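Local coordinates for protein Cag-Z (Helicobacter pylori, PDB 1S2X) that is of unknown function but is encoded on the cag pathogenicity island, which specifies a type IV secretion system, at residues A[8-13]-A[92-97]; A[41-46]-A[137-142]; A[78-83]-A[125-130]; A[114-119]-A[177-182]. The protein carries 1 engineered substitution. One frame throughout, in Å; residues are numbered along the deposited sequence.

Overall arrangement
Cag-Z is built of helices without strands, and the four contacts are strung along an elongated single chain. Interaction 3 lies about 4 Å from the chain centre, where helices 74-101 and 105-135 run antiparallel. Interaction 4, its centre about 16 Å away, joins helix 105-135 to helix 161-183, and interaction 1, its centre about 11 Å from that of interaction 4, docks the segment before helix 14-23 on helix 74-101. These two touch through Gly-11 and Asn-118. Interaction 2 lies across the chain centre, about 44 Å from interaction 1 between centres. Interaction 3 is nested in the loop that interaction 2 closes, whereas the segments of interactions 1 and 3 alternate along the chain. The long helices thus run through three of the four contacts.

Interaction 1: A[8-13]-A[92-97]; sequences DELGFN and KQEKTF. Engineered in segment 8-13: Asp-8 (natural residue Met).
The carboxylate of Glu-94 reaches the backbone N-H groups of Gly-11 and Phe-12, while its aliphatic part slides past the Leu-10 side chain in the opposite direction, Leu-10 CD2 resting 4.0 Å from Glu-94 CB. With CG anti to the carbonyl carbon (chi1 -74°) and an extended chain beyond, the acid projects straight from its helix to the loop. Its OE1 offers the syn lone pair to Phe-12 N in a short, nearly straight bond, 2.6 Å at 166°; the bond from Gly-11 N to the same OE1 is strongly bent and weak. The other oxygen, OE2, lies at the edge of the Phe-12 ring and is claimed by a salt bridge from Arg-90, which probably favours the charged form of the acid. Leu-10 CD2 also approaches Phe-97 CD2, at 4.3 Å. The loop thus enters helix 14-23 seated on helix 74-101, with Leu-10 reaching Phe-111 and Phe-12 reaching Asn-118 of helix 105-135.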
loop_
_atom_site.group_PDB
_atom_site.type_symbol
_atom_site.label_atom_id
_atom_site.label_comp_id
_atom_site.label_asym_id
_atom_site.label_seq_id
_atom_site.Cartn_x
_atom_site.Cartn_y
_atom_site.Cartn_z
ATOM N N ASP A 8 -9.809 20.573 -19.520
ATOM C CA ASP A 8 -9.783 20.528 -18.064
ATOM C C ASP A 8 -10.107 19.142 -17.514
ATOM O O ASP A 8 -10.615 18.988 -16.406
ATOM C CB ASP A 8 -10.756 21.550 -17.476
ATOM C CG ASP A 8 -12.105 21.574 -18.163
ATOM O OD1 ASP A 8 -12.182 21.309 -19.382
ATOM O OD2 ASP A 8 -13.104 21.872 -17.464
ATOM N N GLU A 9 -9.806 18.108 -18.290
ATOM C CA GLU A 9 -9.925 16.749 -17.766
ATOM C C GLU A 9 -8.567 16.058 -17.808
ATOM O O GLU A 9 -8.445 14.836 -17.783
ATOM C CB GLU A 9 -10.994 15.979 -18.541
ATOM C CG GLU A 9 -12.299 15.838 -17.758
ATOM C CD GLU A 9 -12.180 14.899 -16.575
ATOM O OE1 GLU A 9 -11.822 13.718 -16.792
ATOM O OE2 GLU A 9 -12.446 15.326 -15.424
ATOM N N LEU A 10 -7.523 16.881 -17.855
ATOM C CA LEU A 10 -6.132 16.478 -17.903
ATOM C C LEU A 10 -5.433 16.752 -16.573
ATOM O O LEU A 10 -5.950 17.545 -15.781
ATOM C CB LEU A 10 -5.391 17.250 -18.994
ATOM C CG LEU A 10 -5.769 16.948 -20.438
ATOM C CD1 LEU A 10 -4.775 17.595 -21.393
ATOM C CD2 LEU A 10 -5.851 15.438 -20.654
ATOM N N GLY A 11 -4.277 16.130 -16.358
ATOM C CA GLY A 11 -3.509 16.406 -15.153
ATOM C C GLY A 11 -3.851 15.447 -14.024
ATOM O O GLY A 11 -3.597 15.771 -12.869
ATOM N N PHE A 12 -4.431 14.313 -14.385
ATOM C CA PHE A 12 -4.837 13.265 -13.452
ATOM C C PHE A 12 -5.531 13.851 -12.217
ATOM O O PHE A 12 -4.999 13.717 -11.117
ATOM C CB PHE A 12 -3.618 12.439 -13.052
ATOM C CG PHE A 12 -3.983 11.126 -12.375
ATOM C CD1 PHE A 12 -5.028 10.355 -12.842
ATOM C CD2 PHE A 12 -3.265 10.688 -11.273
ATOM C CE1 PHE A 12 -5.370 9.158 -12.237
ATOM C CE2 PHE A 12 -3.599 9.487 -10.663
ATOM C CZ PHE A 12 -4.649 8.729 -11.138
ATOM N N ASN A 13 -6.662 14.480 -12.451
ATOM C CA ASN A 13 -7.579 15.198 -11.617
ATOM C C ASN A 13 -7.960 14.406 -10.360
ATOM O O ASN A 13 -7.861 13.186 -10.361
ATOM C CB ASN A 13 -8.902 15.487 -12.343
ATOM C CG ASN A 13 -8.895 16.733 -13.195
ATOM O OD1 ASN A 13 -8.042 17.608 -13.040
ATOM N ND2 ASN A 13 -9.855 16.824 -14.116
ATOM N N LYS A 92 -1.222 7.724 -18.948
ATOM C CA LYS A 92 -0.569 7.536 -20.237
ATOM C C LYS A 92 -1.435 8.079 -21.382
ATOM O O LYS A 92 -0.877 8.695 -22.291
ATOM C CB LYS A 92 -0.230 6.068 -20.500
ATOM C CG LYS A 92 0.925 5.907 -21.482
ATOM C CD LYS A 92 1.743 4.666 -21.177
ATOM C CE LYS A 92 2.330 4.021 -22.417
ATOM N NZ LYS A 92 1.266 3.615 -23.385
ATOM N N GLN A 93 -2.727 7.833 -21.279
ATOM C CA GLN A 93 -3.781 8.262 -22.171
ATOM C C GLN A 93 -3.892 9.786 -22.121
ATOM O O GLN A 93 -3.926 10.460 -23.148
ATOM C CB GLN A 93 -5.121 7.629 -21.802
ATOM C CG GLN A 93 -6.338 8.493 -22.096
ATOM C CD GLN A 93 -7.615 7.684 -22.242
ATOM O OE1 GLN A 93 -8.715 8.230 -22.371
ATOM N NE2 GLN A 93 -7.478 6.359 -22.231
ATOM N N GLU A 94 -3.933 10.311 -20.899
ATOM C CA GLU A 94 -3.925 11.763 -20.729
ATOM C C GLU A 94 -2.684 12.318 -21.426
ATOM O O GLU A 94 -2.778 13.224 -22.257
ATOM C CB GLU A 94 -3.957 12.163 -19.258
ATOM C CG GLU A 94 -5.303 11.962 -18.581
ATOM C CD GLU A 94 -5.412 12.620 -17.221
ATOM O OE1 GLU A 94 -4.665 13.570 -16.908
ATOM O OE2 GLU A 94 -6.290 12.183 -16.446
ATOM N N LYS A 95 -1.532 11.743 -21.073
ATOM C CA LYS A 95 -0.261 12.180 -21.632
ATOM C C LYS A 95 -0.322 12.215 -23.154
ATOM O O LYS A 95 0.150 13.154 -23.792
ATOM C CB LYS A 95 0.898 11.284 -21.194
ATOM C CG LYS A 95 2.220 12.046 -21.149
ATOM C CD LYS A 95 3.414 11.116 -20.969
ATOM C CE LYS A 95 4.255 11.061 -22.235
ATOM N NZ LYS A 95 5.710 10.970 -21.922
ATOM N N THR A 96 -0.908 11.178 -23.752
ATOM C CA THR A 96 -0.938 11.160 -25.211
ATOM C C THR A 96 -1.820 12.290 -25.742
ATOM O O THR A 96 -1.364 13.054 -26.594
ATOM C CB THR A 96 -1.428 9.810 -25.759
ATOM O OG1 THR A 96 -0.661 8.749 -25.184
ATOM C CG2 THR A 96 -1.213 9.740 -27.270
ATOM N N PHE A 97 -3.045 12.384 -25.250
ATOM C CA PHE A 97 -4.011 13.392 -25.658
ATOM C C PHE A 97 -3.485 14.803 -25.438
ATOM O O PHE A 97 -3.893 15.722 -26.155
ATOM C CB PHE A 97 -5.341 13.253 -24.909
ATOM C CG PHE A 97 -6.421 14.191 -25.433
ATOM C CD1 PHE A 97 -7.198 13.832 -26.520
ATOM C CD2 PHE A 97 -6.650 15.415 -24.832
ATOM C CE1 PHE A 97 -8.181 14.674 -27.008
ATOM C CE2 PHE A 97 -7.627 16.266 -25.306
ATOM C CZ PHE A 97 -8.395 15.897 -26.398
#

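Interaction 2: A[41-46]-A[137-142]; sequences NYATSL and YLPREY
Helix 31-43 widens into a pi-type turn at 41-43, the backbone of 44-46 keeps helical angles without the regular bonds, and the loop 137-142, with a short 3-10 turn at 140-141, comes closest where the CA atoms of Thr-44 and Tyr-142 are 5.5 Å apart. Tyr-142 gives the largest share of the buried surface. Thr-44 lies alongside it, pointing the same way, and lays its methyl over one face of the ring: CG2 is 3.9 Å from the ring centroid and 18° off the normal, a CH-pi contact displaced toward the rim. The methyl gets there because CG2 is anti to the carbonyl carbon, leaving OG1 between the backbone N and that carbon (chi1 57°). Glu-141 CG covers the opposite face, so the ring is sandwiched, and the Tyr-142 hydroxyl is hydrogen-bonded to Gln-40 of helix 31-43. Deeper in, Pro-139 CG meets Ala-43 CB at 4.0 Å. Leu-46 crosses the proline at about a right angle, with CD1 4.2 Å from Pro-139 CD and 4.3 Å from Leu-138 CD1. Behind this apolar cluster, Ala-43 and Leu-46 lean on helix 52-68, while Leu-138 packs against Ala-155 and Phe-156 of helix 149-158.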
loop_
_atom_site.group_PDB
_atom_site.type_symbol
_atom_site.label_atom_id
_atom_site.label_comp_id
_atom_site.label_asym_id
_atom_site.label_seq_id
_atom_site.Cartn_x
_atom_site.Cartn_y
_atom_site.Cartn_z
ATOM N N ASN A 41 -9.666 -10.393 18.672
ATOM C CA ASN A 41 -9.949 -11.772 19.050
ATOM C C ASN A 41 -8.704 -12.625 19.156
ATOM O O ASN A 41 -8.765 -13.707 19.753
ATOM C CB ASN A 41 -10.925 -12.397 18.042
ATOM C CG ASN A 41 -12.360 -11.957 18.272
ATOM O OD1 ASN A 41 -13.229 -12.096 17.410
ATOM N ND2 ASN A 41 -12.626 -11.406 19.453
ATOM N N TYR A 42 -7.548 -12.219 18.623
ATOM C CA TYR A 42 -6.440 -13.193 18.688
ATOM C C TYR A 42 -5.152 -12.596 19.201
ATOM O O TYR A 42 -4.212 -13.302 19.545
ATOM C CB TYR A 42 -6.209 -13.794 17.290
ATOM C CG TYR A 42 -7.288 -14.769 16.870
ATOM C CD1 TYR A 42 -7.357 -16.038 17.429
ATOM C CD2 TYR A 42 -8.238 -14.426 15.915
ATOM C CE1 TYR A 42 -8.337 -16.951 17.059
ATOM C CE2 TYR A 42 -9.220 -15.320 15.540
ATOM C CZ TYR A 42 -9.266 -16.575 16.115
ATOM O OH TYR A 42 -10.242 -17.460 15.734
ATOM N N ALA A 43 -5.067 -11.261 19.238
ATOM C CA ALA A 43 -3.732 -10.710 19.522
ATOM C C ALA A 43 -3.656 -9.928 20.817
ATOM O O ALA A 43 -2.570 -9.460 21.182
ATOM C CB ALA A 43 -3.289 -9.846 18.351
ATOM N N THR A 44 -4.754 -9.752 21.555
ATOM C CA THR A 44 -4.608 -9.012 22.811
ATOM C C THR A 44 -3.722 -9.733 23.821
ATOM O O THR A 44 -3.011 -9.086 24.604
ATOM C CB THR A 44 -5.983 -8.742 23.457
ATOM O OG1 THR A 44 -6.636 -10.003 23.644
ATOM C CG2 THR A 44 -6.868 -7.903 22.553
ATOM N N SER A 45 -3.718 -11.061 23.850
ATOM C CA SER A 45 -2.894 -11.813 24.795
ATOM C C SER A 45 -1.393 -11.623 24.618
ATOM O O SER A 45 -0.630 -11.940 25.549
ATOM C CB SER A 45 -3.241 -13.307 24.710
ATOM O OG SER A 45 -2.692 -13.919 23.554
ATOM N N LEU A 46 -0.899 -11.109 23.494
ATOM C CA LEU A 46 0.524 -10.803 23.363
ATOM C C LEU A 46 1.021 -9.931 24.529
ATOM O O LEU A 46 2.153 -10.028 24.996
ATOM C CB LEU A 46 0.846 -10.043 22.075
ATOM C CG LEU A 46 0.621 -10.788 20.763
ATOM C CD1 LEU A 46 0.789 -9.816 19.604
ATOM C CD2 LEU A 46 1.552 -11.997 20.686
ATOM N N TYR A 137 -0.975 -5.287 11.970
ATOM C CA TYR A 137 -1.306 -6.651 12.431
ATOM C C TYR A 137 -0.363 -7.169 13.513
ATOM O O TYR A 137 -0.538 -8.221 14.137
ATOM C CB TYR A 137 -1.295 -7.619 11.232
ATOM C CG TYR A 137 -2.654 -7.626 10.533
ATOM C CD1 TYR A 137 -3.599 -8.578 10.886
ATOM C CD2 TYR A 137 -2.969 -6.682 9.560
ATOM C CE1 TYR A 137 -4.846 -8.610 10.277
ATOM C CE2 TYR A 137 -4.208 -6.700 8.946
ATOM C CZ TYR A 137 -5.131 -7.665 9.313
ATOM O OH TYR A 137 -6.372 -7.701 8.705
ATOM N N LEU A 138 0.713 -6.444 13.787
ATOM C CA LEU A 138 1.484 -6.562 15.023
ATOM C C LEU A 138 1.065 -5.336 15.839
ATOM O O LEU A 138 1.617 -4.252 15.652
ATOM C CB LEU A 138 2.992 -6.593 14.805
ATOM C CG LEU A 138 3.847 -6.688 16.089
ATOM C CD1 LEU A 138 3.514 -7.972 16.840
ATOM C CD2 LEU A 138 5.334 -6.588 15.781
ATOM N N PRO A 139 0.043 -5.484 16.672
ATOM C CA PRO A 139 -0.609 -4.292 17.221
ATOM C C PRO A 139 0.285 -3.693 18.300
ATOM O O PRO A 139 0.588 -4.307 19.315
ATOM C CB PRO A 139 -1.910 -4.845 17.797
ATOM C CG PRO A 139 -1.585 -6.263 18.159
ATOM C CD PRO A 139 -0.564 -6.726 17.157
ATOM N N ARG A 140 0.726 -2.467 18.079
ATOM C CA ARG A 140 1.612 -1.827 19.049
ATOM C C ARG A 140 0.967 -1.766 20.422
ATOM O O ARG A 140 1.655 -1.799 21.444
ATOM C CB ARG A 140 1.967 -0.410 18.605
ATOM C CG ARG A 140 3.446 -0.079 18.629
ATOM C CD ARG A 140 4.138 -0.528 19.909
ATOM N NE ARG A 140 5.568 -0.223 19.898
ATOM C CZ ARG A 140 6.414 -0.331 20.912
ATOM N NH1 ARG A 140 6.021 -0.752 22.108
ATOM N NH2 ARG A 140 7.685 -0.012 20.738
ATOM N N GLU A 141 -0.363 -1.675 20.480
ATOM C CA GLU A 141 -0.926 -1.469 21.817
ATOM C C GLU A 141 -0.975 -2.738 22.664
ATOM O O GLU A 141 -1.329 -2.581 23.841
ATOM C CB GLU A 141 -2.316 -0.846 21.677
ATOM C CG GLU A 141 -3.384 -1.785 21.155
ATOM C CD GLU A 141 -3.579 -1.717 19.654
ATOM O OE1 GLU A 141 -4.661 -2.130 19.184
ATOM O OE2 GLU A 141 -2.658 -1.263 18.934
ATOM N N TYR A 142 -0.638 -3.923 22.167
ATOM C CA TYR A 142 -0.669 -5.193 22.884
ATOM C C TYR A 142 0.722 -5.801 23.022
ATOM O O TYR A 142 0.882 -6.965 23.406
ATOM C CB TYR A 142 -1.640 -6.202 22.222
ATOM C CG TYR A 142 -3.034 -5.593 22.242
ATOM C CD1 TYR A 142 -3.626 -5.324 23.478
ATOM C CD2 TYR A 142 -3.738 -5.277 21.094
ATOM C CE1 TYR A 142 -4.888 -4.765 23.567
ATOM C CE2 TYR A 142 -5.002 -4.711 21.174
ATOM C CZ TYR A 142 -5.574 -4.458 22.410
ATOM O OH TYR A 142 -6.830 -3.899 22.510
#

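Interaction 3: A[78-83]-A[125-130]; sequences NYLNNL and DEVARI
The Tyr-79 ring presents its edge to Glu-126, whose OE2 lies in the ring plane and accepts the phenol hydrogen bond, Tyr-79 OH to Glu-126 OE2 being 2.9 Å. Ring and carboxylate stand 80° apart, and the phenol comes to the oxygen from above the carboxylate plane. The Arg-129 guanidinium has Ile-130 CD1 over one face and Tyr-79 OH at its edge. It grips the acid side-on: Arg-129 NH2 donates in its own plane to the syn lone pair of Glu-126 OE2 at 3.0 Å, while Arg-129 NE reaches Glu-126 OE1. The glutamate chain bends at chi2 (-70°), folding its carboxylate back to where Tyr-79 OH and the guanidinium meet it. Beside this polar group the antiparallel helices, their axes 10.4 Å apart, close over aliphatic contacts. Leu-80 CD1 meets Ile-130 CG2 at 3.6 Å, Leu-80 CD2 meets Val-127 CG2 at 3.9 Å, and Leu-83 CD2 presses on Glu-126 CB. Leu-168 of helix 161-183 touches both Leu-80 and Val-127, and Leu-21 of helix 14-23 reaches Tyr-79 and Glu-126. With OE2 taking two donors, one of them cationic, Glu-126 is probably kept ionised and its carboxylate is held against rotation at the more exposed margin of an otherwise apolar interface.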
loop_
_atom_site.group_PDB
_atom_site.type_symbol
_atom_site.label_atom_id
_atom_site.label_comp_id
_atom_site.label_asym_id
_atom_site.label_seq_id
_atom_site.Cartn_x
_atom_site.Cartn_y
_atom_site.Cartn_z
ATOM N N ASN A 78 -2.177 -7.256 -4.589
ATOM C CA ASN A 78 -2.891 -7.191 -5.861
ATOM C C ASN A 78 -3.677 -5.881 -5.969
ATOM O O ASN A 78 -3.705 -5.269 -7.041
ATOM C CB ASN A 78 -3.816 -8.382 -6.056
ATOM C CG ASN A 78 -3.167 -9.750 -5.976
ATOM O OD1 ASN A 78 -1.970 -9.972 -6.187
ATOM N ND2 ASN A 78 -3.997 -10.741 -5.656
ATOM N N TYR A 79 -4.293 -5.461 -4.868
ATOM C CA TYR A 79 -5.004 -4.185 -4.861
ATOM C C TYR A 79 -4.065 -3.077 -5.346
ATOM O O TYR A 79 -4.386 -2.330 -6.270
ATOM C CB TYR A 79 -5.574 -3.833 -3.481
ATOM C CG TYR A 79 -5.990 -2.376 -3.402
ATOM C CD1 TYR A 79 -7.155 -1.926 -4.017
ATOM C CD2 TYR A 79 -5.217 -1.447 -2.722
ATOM C CE1 TYR A 79 -7.529 -0.596 -3.945
ATOM C CE2 TYR A 79 -5.583 -0.115 -2.649
ATOM C CZ TYR A 79 -6.745 0.309 -3.266
ATOM O OH TYR A 79 -7.110 1.639 -3.186
ATOM N N LEU A 80 -2.887 -2.974 -4.737
ATOM C CA LEU A 80 -1.941 -1.943 -5.141
ATOM C C LEU A 80 -1.482 -2.083 -6.586
ATOM O O LEU A 80 -1.385 -1.058 -7.271
ATOM C CB LEU A 80 -0.721 -1.948 -4.214
ATOM C CG LEU A 80 -1.068 -1.426 -2.812
ATOM C CD1 LEU A 80 0.091 -1.655 -1.863
ATOM C CD2 LEU A 80 -1.471 0.042 -2.920
ATOM N N ASN A 81 -1.204 -3.308 -7.026
ATOM C CA ASN A 81 -0.796 -3.492 -8.422
ATOM C C ASN A 81 -1.895 -3.014 -9.364
ATOM O O ASN A 81 -1.647 -2.288 -10.325
ATOM C CB ASN A 81 -0.439 -4.957 -8.698
ATOM C CG ASN A 81 0.227 -5.156 -10.042
ATOM O OD1 ASN A 81 1.455 -5.284 -10.134
ATOM N ND2 ASN A 81 -0.569 -5.190 -11.110
ATOM N N ASN A 82 -3.136 -3.421 -9.116
ATOM C CA ASN A 82 -4.272 -3.013 -9.926
ATOM C C ASN A 82 -4.417 -1.495 -9.976
ATOM O O ASN A 82 -4.593 -0.900 -11.032
ATOM C CB ASN A 82 -5.567 -3.600 -9.373
ATOM C CG ASN A 82 -5.557 -5.118 -9.431
ATOM O OD1 ASN A 82 -4.602 -5.701 -9.948
ATOM N ND2 ASN A 82 -6.610 -5.730 -8.899
ATOM N N LEU A 83 -4.349 -0.876 -8.799
ATOM C CA LEU A 83 -4.438 0.566 -8.670
ATOM C C LEU A 83 -3.337 1.282 -9.431
ATOM O O LEU A 83 -3.568 2.238 -10.164
ATOM C CB LEU A 83 -4.337 0.973 -7.183
ATOM C CG LEU A 83 -4.363 2.495 -6.976
ATOM C CD1 LEU A 83 -5.640 2.892 -6.258
ATOM C CD2 LEU A 83 -3.131 2.960 -6.222
ATOM N N ASP A 125 0.998 7.332 -1.935
ATOM C CA ASP A 125 0.221 7.475 -0.707
ATOM C C ASP A 125 -0.642 6.243 -0.497
ATOM O O ASP A 125 -0.903 5.818 0.628
ATOM C CB ASP A 125 -0.673 8.711 -0.726
ATOM C CG ASP A 125 0.092 10.019 -0.665
ATOM O OD1 ASP A 125 1.324 10.006 -0.467
ATOM O OD2 ASP A 125 -0.558 11.081 -0.830
ATOM N N GLU A 126 -1.129 5.627 -1.582
ATOM C CA GLU A 126 -1.973 4.458 -1.304
ATOM C C GLU A 126 -1.118 3.282 -0.839
ATOM O O GLU A 126 -1.585 2.504 0.000
ATOM C CB GLU A 126 -2.822 4.064 -2.510
ATOM C CG GLU A 126 -4.102 4.874 -2.648
ATOM C CD GLU A 126 -5.100 4.527 -1.558
ATOM O OE1 GLU A 126 -5.407 5.417 -0.744
ATOM O OE2 GLU A 126 -5.571 3.371 -1.513
ATOM N N VAL A 127 0.097 3.132 -1.343
ATOM C CA VAL A 127 1.014 2.100 -0.862
ATOM C C VAL A 127 1.376 2.318 0.606
ATOM O O VAL A 127 1.485 1.368 1.384
ATOM C CB VAL A 127 2.324 2.045 -1.670
ATOM C CG1 VAL A 127 3.286 1.051 -1.043
ATOM C CG2 VAL A 127 2.074 1.668 -3.121
ATOM N N ALA A 128 1.572 3.555 1.049
ATOM C CA ALA A 128 1.866 3.843 2.454
ATOM C C ALA A 128 0.682 3.548 3.361
ATOM O O ALA A 128 0.765 3.108 4.506
ATOM C CB ALA A 128 2.269 5.298 2.631
ATOM N N ARG A 129 -0.515 3.797 2.841
ATOM C CA ARG A 129 -1.690 3.509 3.655
ATOM C C ARG A 129 -1.809 2.007 3.879
ATOM O O ARG A 129 -2.057 1.496 4.971
ATOM C CB ARG A 129 -2.895 4.112 2.938
ATOM C CG ARG A 129 -4.234 3.686 3.517
ATOM C CD ARG A 129 -5.362 4.463 2.847
ATOM N NE ARG A 129 -5.881 3.717 1.700
ATOM C CZ ARG A 129 -6.773 2.739 1.810
ATOM N NH1 ARG A 129 -7.244 2.388 2.996
ATOM N NH2 ARG A 129 -7.197 2.111 0.724
ATOM N N ILE A 130 -1.634 1.262 2.784
ATOM C CA ILE A 130 -1.725 -0.188 2.846
ATOM C C ILE A 130 -0.558 -0.716 3.679
ATOM O O ILE A 130 -0.759 -1.660 4.444
ATOM C CB ILE A 130 -1.724 -0.866 1.475
ATOM C CG1 ILE A 130 -3.129 -1.114 0.901
ATOM C CG2 ILE A 130 -0.969 -2.183 1.525
ATOM C CD1 ILE A 130 -4.036 0.094 0.964
#

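Interaction 4: A[114-119]-A[177-182]; sequences EISDNF and TKYIIL
Phe-119 and Tyr-179 each set CG opposite the backbone N across CA-CB (chi1 169° and 171°), which turns the Phe-119 ring toward helix 161-183 and brings the end of Tyr-179 across to helix 105-135, whereas Leu-182 has CG anti to the carbonyl carbon (chi1 -78°) and sends a methyl to meet the phenylalanine. Leu-182 CD1 sits over one face of the Phe-119 ring in a CH-pi contact, 3.8 Å from the centroid, displaced toward the rim on the CG side; Phe-119 CG is 3.6 Å from Leu-182 CD1. Toward CE1 and CZ the ring meets Lys-178 obliquely, Lys-178 CB being 3.7 Å from Phe-119 CE1. The lysine then leads its ammonium off to a salt bridge with Asp-174 and a cation-pi contact with Tyr-88. Tyr-179 turns its edge to the other helix: Ser-116 O lies in the ring plane, 3.5 Å from Tyr-179 CD2, and Tyr-179 OH gives a weak 3.4 Å hydrogen bond to Asp-117 OD1. Small Ser-116 lets the backbones approach, with its CB 4.0 Å from Leu-182 CB and its OG bonded to Val-112 O. These antiparallel segments, axes 9.2 Å apart, join helix 105-135 to helix 161-183, and Cys-91 of helix 74-101 touches both Ile-115 and Leu-182.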
loop_
_atom_site.group_PDB
_atom_site.type_symbol
_atom_site.label_atom_id
_atom_site.label_comp_id
_atom_site.label_asym_id
_atom_site.label_seq_id
_atom_site.Cartn_x
_atom_site.Cartn_y
_atom_site.Cartn_z
ATOM N N GLU A 114 2.386 17.825 -14.212
ATOM C CA GLU A 114 1.270 17.683 -13.281
ATOM C C GLU A 114 0.784 16.237 -13.232
ATOM O O GLU A 114 0.517 15.680 -12.170
ATOM C CB GLU A 114 0.104 18.588 -13.671
ATOM C CG GLU A 114 -1.145 18.440 -12.822
ATOM C CD GLU A 114 -1.125 19.220 -11.525
ATOM O OE1 GLU A 114 -2.209 19.465 -10.958
ATOM O OE2 GLU A 114 -0.028 19.588 -11.051
ATOM N N ILE A 115 0.664 15.660 -14.422
ATOM C CA ILE A 115 0.113 14.324 -14.583
ATOM C C ILE A 115 0.973 13.274 -13.894
ATOM O O ILE A 115 0.474 12.393 -13.195
ATOM C CB ILE A 115 -0.021 13.978 -16.075
ATOM C CG1 ILE A 115 -1.320 14.495 -16.704
ATOM C CG2 ILE A 115 0.140 12.482 -16.297
ATOM C CD1 ILE A 115 -1.342 14.400 -18.215
ATOM N N SER A 116 2.282 13.353 -14.092
ATOM C CA SER A 116 3.164 12.346 -13.516
ATOM C C SER A 116 3.370 12.564 -12.022
ATOM O O SER A 116 3.490 11.599 -11.265
ATOM C CB SER A 116 4.495 12.361 -14.276
ATOM O OG SER A 116 5.150 13.610 -14.101
ATOM N N ASP A 117 3.405 13.810 -11.576
ATOM C CA ASP A 117 3.544 14.167 -10.172
ATOM C C ASP A 117 2.318 13.713 -9.380
ATOM O O ASP A 117 2.433 13.358 -8.212
ATOM C CB ASP A 117 3.710 15.665 -9.954
ATOM C CG ASP A 117 5.060 16.238 -10.305
ATOM O OD1 ASP A 117 6.058 15.499 -10.412
ATOM O OD2 ASP A 117 5.134 17.473 -10.465
ATOM N N ASN A 118 1.144 13.733 -10.013
ATOM C CA ASN A 118 -0.039 13.284 -9.291
ATOM C C ASN A 118 -0.116 11.758 -9.306
ATOM O O ASN A 118 -0.718 11.168 -8.404
ATOM C CB ASN A 118 -1.314 13.894 -9.875
ATOM C CG ASN A 118 -1.436 15.366 -9.536
ATOM O OD1 ASN A 118 -0.760 15.861 -8.628
ATOM N ND2 ASN A 118 -2.301 16.067 -10.264
ATOM N N PHE A 119 0.485 11.153 -10.327
ATOM C CA PHE A 119 0.606 9.697 -10.397
ATOM C C PHE A 119 1.547 9.248 -9.277
ATOM O O PHE A 119 1.248 8.330 -8.513
ATOM C CB PHE A 119 1.098 9.200 -11.753
ATOM C CG PHE A 119 1.501 7.735 -11.804
ATOM C CD1 PHE A 119 2.821 7.342 -11.639
ATOM C CD2 PHE A 119 0.558 6.749 -12.011
ATOM C CE1 PHE A 119 3.192 6.009 -11.664
ATOM C CE2 PHE A 119 0.911 5.405 -12.023
ATOM C CZ PHE A 119 2.226 5.034 -11.838
ATOM N N THR A 177 9.583 3.505 -11.867
ATOM C CA THR A 177 9.809 3.296 -13.293
ATOM C C THR A 177 8.667 3.799 -14.159
ATOM O O THR A 177 8.867 4.215 -15.305
ATOM C CB THR A 177 9.987 1.794 -13.590
ATOM O OG1 THR A 177 11.080 1.362 -12.785
ATOM C CG2 THR A 177 10.335 1.573 -15.052
ATOM N N LYS A 178 7.454 3.747 -13.610
ATOM C CA LYS A 178 6.315 4.234 -14.387
ATOM C C LYS A 178 6.314 5.758 -14.361
ATOM O O LYS A 178 5.883 6.429 -15.297
ATOM C CB LYS A 178 5.012 3.644 -13.857
ATOM C CG LYS A 178 4.730 2.213 -14.302
ATOM C CD LYS A 178 3.522 1.653 -13.572
ATOM C CE LYS A 178 2.794 0.591 -14.387
ATOM N NZ LYS A 178 3.383 -0.765 -14.186
ATOM N N TYR A 179 6.820 6.301 -13.254
ATOM C CA TYR A 179 6.981 7.741 -13.133
ATOM C C TYR A 179 7.974 8.227 -14.194
ATOM O O TYR A 179 7.732 9.244 -14.835
ATOM C CB TYR A 179 7.469 8.152 -11.746
ATOM C CG TYR A 179 7.846 9.612 -11.640
ATOM C CD1 TYR A 179 9.161 10.045 -11.725
ATOM C CD2 TYR A 179 6.854 10.569 -11.454
ATOM C CE1 TYR A 179 9.483 11.382 -11.627
ATOM C CE2 TYR A 179 7.163 11.912 -11.356
ATOM C CZ TYR A 179 8.477 12.308 -11.441
ATOM O OH TYR A 179 8.790 13.643 -11.339
ATOM N N ILE A 180 9.078 7.498 -14.310
ATOM C CA ILE A 180 10.079 7.797 -15.332
ATOM C C ILE A 180 9.379 7.946 -16.679
ATOM O O ILE A 180 9.419 8.978 -17.335
ATOM C CB ILE A 180 11.136 6.691 -15.441
ATOM C CG1 ILE A 180 12.092 6.629 -14.243
ATOM C CG2 ILE A 180 11.925 6.813 -16.732
ATOM C CD1 ILE A 180 11.872 7.761 -13.259
ATOM N N ILE A 181 8.707 6.864 -17.051
ATOM C CA ILE A 181 7.998 6.817 -18.322
ATOM C C ILE A 181 7.063 8.008 -18.487
ATOM O O ILE A 181 7.166 8.749 -19.464
ATOM C CB ILE A 181 7.223 5.491 -18.455
ATOM C CG1 ILE A 181 8.092 4.238 -18.335
ATOM C CG2 ILE A 181 6.432 5.450 -19.753
ATOM C CD1 ILE A 181 7.373 2.984 -18.787
ATOM N N LEU A 182 6.151 8.204 -17.546
ATOM C CA LEU A 182 5.117 9.217 -17.665
ATOM C C LEU A 182 5.671 10.632 -17.674
ATOM O O LEU A 182 5.049 11.569 -18.180
ATOM C CB LEU A 182 4.130 9.085 -16.497
ATOM C CG LEU A 182 3.111 7.957 -16.610
ATOM C CD1 LEU A 182 2.272 7.858 -15.339
ATOM C CD2 LEU A 182 2.204 8.155 -17.814
#